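Local coordinates for protein polyketide biosynthesis 3-hydroxy-3-methylglutaryl-ACP synthase PksG (Bacillus subtilis, PDB 4YXT) that catalyses the aldol condensation of an acetyl group on a carrier protein with a beta-ketothioester intermediate during synthesis of the antibiotic bacillaene, at residues L129-P134 and V177-E182. The protein carries 1 engineered substitution. Sequence-based numbering, arbitrary orientation.
Sequences LSQTSP and VGENPE
E179 meets Q131 through one side-chain hydrogen bond, which ties two loops of the thiolase-like fold together. One loop follows helix 116-130 and leads to strand 137-145. The other follows strand 170-178, which lies next to 137-145, antiparallel to it, in the mixed sheet. V177 and G178 end strand 170-178. The backbone of V177 bonds to A138 on one neighbouring strand, and that of G178 bonds to G5 on the other. E179 is the first residue beyond the strand. Its CB is directed toward 129-134, and the chain, extended from CG on, carries the carboxylate across to the other loop. There OE2 of E179 accepts from NE2 of Q131 at 2.9 Å. The bond is nearly straight, with an N-H...O angle of 170°. OE2 lies almost in the amide plane of Q131, whereas the amide nitrogen approaches from above the carboxylate plane. The two flat groups are turned 58° apart.

Q131 is the first residue to leave helical backbone angles, with positive phi. Its side chain bends at chi2 (-64°), which brings the amide round to E179. NE2 also bonds to the backbone O of I128, so both the last turn of the helix and the glutamate hold the amide. This one oxygen, OE2 of E179, joins both ends of the loop, and two N-H donors would probably stabilise its negative charge. Beyond E179, P181 centres an inverse gamma turn, and N180 to E182 make no contact with 129-134. On the facing loop, the carbonyl C of P134 comes to 3.8 Å from OE2 of E179, because the next residue, G135, gives its backbone N-H to that oxygen as the second donor.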
ATOM      1  N   LEU A 129      11.599  13.456   6.689  1.00 25.26           N
ATOM      2  CA  LEU A 129      11.437  14.322   7.837  1.00 22.26           C
ATOM      3  C   LEU A 129      11.661  13.619   9.170  1.00 25.19           C
ATOM      4  O   LEU A 129      12.072  14.256  10.128  1.00 25.42           O
ATOM      5  CB  LEU A 129      10.040  14.950   7.876  1.00 22.03           C
ATOM      6  CG  LEU A 129       9.778  15.935   6.764  1.00 21.99           C
ATOM      7  CD1 LEU A 129       8.340  16.389   6.872  1.00 22.16           C
ATOM      8  CD2 LEU A 129      10.766  17.103   6.833  1.00 24.07           C
ATOM      9  N   SER A 130      11.402  12.326   9.247  1.00 24.31           N
ATOM     10  CA  SER A 130      11.566  11.608  10.515  1.00 24.51           C
ATOM     11  C   SER A 130      13.035  11.476  10.949  1.00 25.98           C
ATOM     12  O   SER A 130      13.313  11.227  12.103  1.00 26.00           O
ATOM     13  CB  SER A 130      10.998  10.211  10.424  1.00 22.53           C
ATOM     14  OG  SER A 130      11.895   9.404   9.697  1.00 22.71           O
ATOM     15  N   GLN A 131      13.960  11.549   9.997  1.00 28.79           N
ATOM     16  CA  GLN A 131      15.377  11.453  10.263  1.00 28.14           C
ATOM     17  C   GLN A 131      15.676  10.164  10.992  1.00 30.90           C
ATOM     18  O   GLN A 131      16.596  10.109  11.778  1.00 29.00           O
ATOM     19  CB  GLN A 131      15.909  12.703  11.020  1.00 28.28           C
ATOM     20  CG  GLN A 131      15.993  13.964  10.111  1.00 28.46           C
ATOM     21  CD  GLN A 131      17.004  13.783   8.974  1.00 30.43           C
ATOM     22  OE1 GLN A 131      18.191  13.929   9.195  1.00 28.03           O
ATOM     23  NE2 GLN A 131      16.534  13.374   7.763  1.00 33.26           N
ATOM     24  N   THR A 132      14.951   9.104  10.639  1.00 28.14           N
ATOM     25  CA  THR A 132      15.229   7.780  11.156  1.00 27.59           C
ATOM     26  C   THR A 132      16.413   7.184  10.417  1.00 27.88           C
ATOM     27  O   THR A 132      17.011   6.252  10.896  1.00 25.95           O
ATOM     28  CB  THR A 132      14.002   6.840  11.038  1.00 26.90           C
ATOM     29  OG1 THR A 132      13.352   7.037   9.786  1.00 28.65           O
ATOM     30  CG2 THR A 132      13.007   7.170  12.128  1.00 27.32           C
ATOM     31  N   SER A 133      16.757   7.735   9.251  1.00 28.07           N
ATOM     32  CA  SER A 133      17.887   7.275   8.480  1.00 27.77           C
ATOM     33  C   SER A 133      18.509   8.500   7.781  1.00 30.23           C
ATOM     34  O   SER A 133      18.277   8.714   6.596  1.00 31.02           O
ATOM     35  CB  SER A 133      17.382   6.245   7.463  1.00 29.30           C
ATOM     36  OG  SER A 133      18.436   5.513   6.829  1.00 27.54           O
ATOM     37  N   PRO A 134      19.285   9.323   8.530  1.00 28.73           N
ATOM     38  CA  PRO A 134      19.885  10.571   7.993  1.00 28.73           C
ATOM     39  C   PRO A 134      20.605  10.355   6.706  1.00 26.86           C
ATOM     40  O   PRO A 134      21.352   9.420   6.595  1.00 26.50           O
ATOM     41  CB  PRO A 134      20.910  10.977   9.077  1.00 27.84           C
ATOM     42  CG  PRO A 134      20.339  10.373  10.342  1.00 27.33           C
ATOM     43  CD  PRO A 134      19.677   9.077   9.937  1.00 25.29           C
ATOM     44  N   VAL A 177      12.850  11.122  -3.727  1.00 20.19           N
ATOM     45  CA  VAL A 177      12.501  11.973  -2.635  1.00 20.22           C
ATOM     46  C   VAL A 177      13.702  11.962  -1.693  1.00 23.13           C
ATOM     47  O   VAL A 177      14.312  10.892  -1.401  1.00 24.03           O
ATOM     48  CB  VAL A 177      11.213  11.477  -1.929  1.00 20.95           C
ATOM     49  CG1 VAL A 177      10.841  12.347  -0.755  1.00 20.66           C
ATOM     50  CG2 VAL A 177      10.039  11.387  -2.914  1.00 20.31           C
ATOM     51  N   GLY A 178      14.065  13.153  -1.237  1.00 23.58           N
ATOM     52  CA  GLY A 178      15.311  13.323  -0.512  1.00 24.69           C
ATOM     53  C   GLY A 178      15.442  14.609   0.259  1.00 26.34           C
ATOM     54  O   GLY A 178      14.495  15.406   0.345  1.00 29.29           O
ATOM     55  N   GLU A 179      16.630  14.812   0.823  1.00 26.36           N
ATOM     56  CA  GLU A 179      16.864  15.965   1.675  1.00 29.73           C
ATOM     57  C   GLU A 179      17.296  17.220   0.915  1.00 28.35           C
ATOM     58  O   GLU A 179      17.309  18.276   1.486  1.00 32.20           O
ATOM     59  CB  GLU A 179      17.858  15.587   2.784  1.00 32.30           C
ATOM     60  CG  GLU A 179      17.413  14.377   3.625  1.00 33.98           C
ATOM     61  CD  GLU A 179      18.469  13.963   4.628  1.00 37.03           C
ATOM     62  OE1 GLU A 179      19.565  14.567   4.571  1.00 43.21           O
ATOM     63  OE2 GLU A 179      18.226  13.067   5.475  1.00 34.52           O
ATOM     64  N   ASN A 180      17.573  17.130  -0.379  1.00 28.66           N
ATOM     65  CA  ASN A 180      17.864  18.332  -1.195  1.00 33.98           C
ATOM     66  C   ASN A 180      16.887  18.561  -2.343  1.00 31.25           C
ATOM     67  O   ASN A 180      17.259  18.442  -3.492  1.00 33.95           O
ATOM     68  CB  ASN A 180      19.294  18.280  -1.775  1.00 37.66           C
ATOM     69  CG  ASN A 180      19.654  19.566  -2.502  1.00 45.72           C
ATOM     70  OD1 ASN A 180      19.152  20.668  -2.149  1.00 49.05           O
ATOM     71  ND2 ASN A 180      20.501  19.452  -3.541  1.00 49.49           N
ATOM     72  N   PRO A 181      15.638  18.924  -2.033  1.00 30.88           N
ATOM     73  CA  PRO A 181      14.557  18.883  -3.010  1.00 30.38           C
ATOM     74  C   PRO A 181      14.438  20.162  -3.902  1.00 32.82           C
ATOM     75  O   PRO A 181      13.539  21.011  -3.712  1.00 25.33           O
ATOM     76  CB  PRO A 181      13.344  18.709  -2.095  1.00 27.94           C
ATOM     77  CG  PRO A 181      13.693  19.570  -0.930  1.00 26.81           C
ATOM     78  CD  PRO A 181      15.121  19.248  -0.686  1.00 28.34           C
ATOM     79  N   GLU A 182      15.291  20.265  -4.915  1.00 34.14           N
ATOM     80  CA  GLU A 182      15.221  21.436  -5.827  1.00 35.16           C
ATOM     81  C   GLU A 182      14.016  21.418  -6.733  1.00 31.48           C
ATOM     82  O   GLU A 182      13.518  22.462  -7.125  1.00 32.91           O
ATOM     83  CB  GLU A 182      16.467  21.515  -6.711  1.00 37.66           C
ATOM     84  CG  GLU A 182      17.764  21.613  -5.937  1.00 42.13           C
ATOM     85  CD  GLU A 182      18.071  22.998  -5.377  1.00 49.09           C
ATOM     86  OE1 GLU A 182      17.370  23.995  -5.706  1.00 53.03           O
ATOM     87  OE2 GLU A 182      19.059  23.076  -4.607  1.00 52.92           O
TER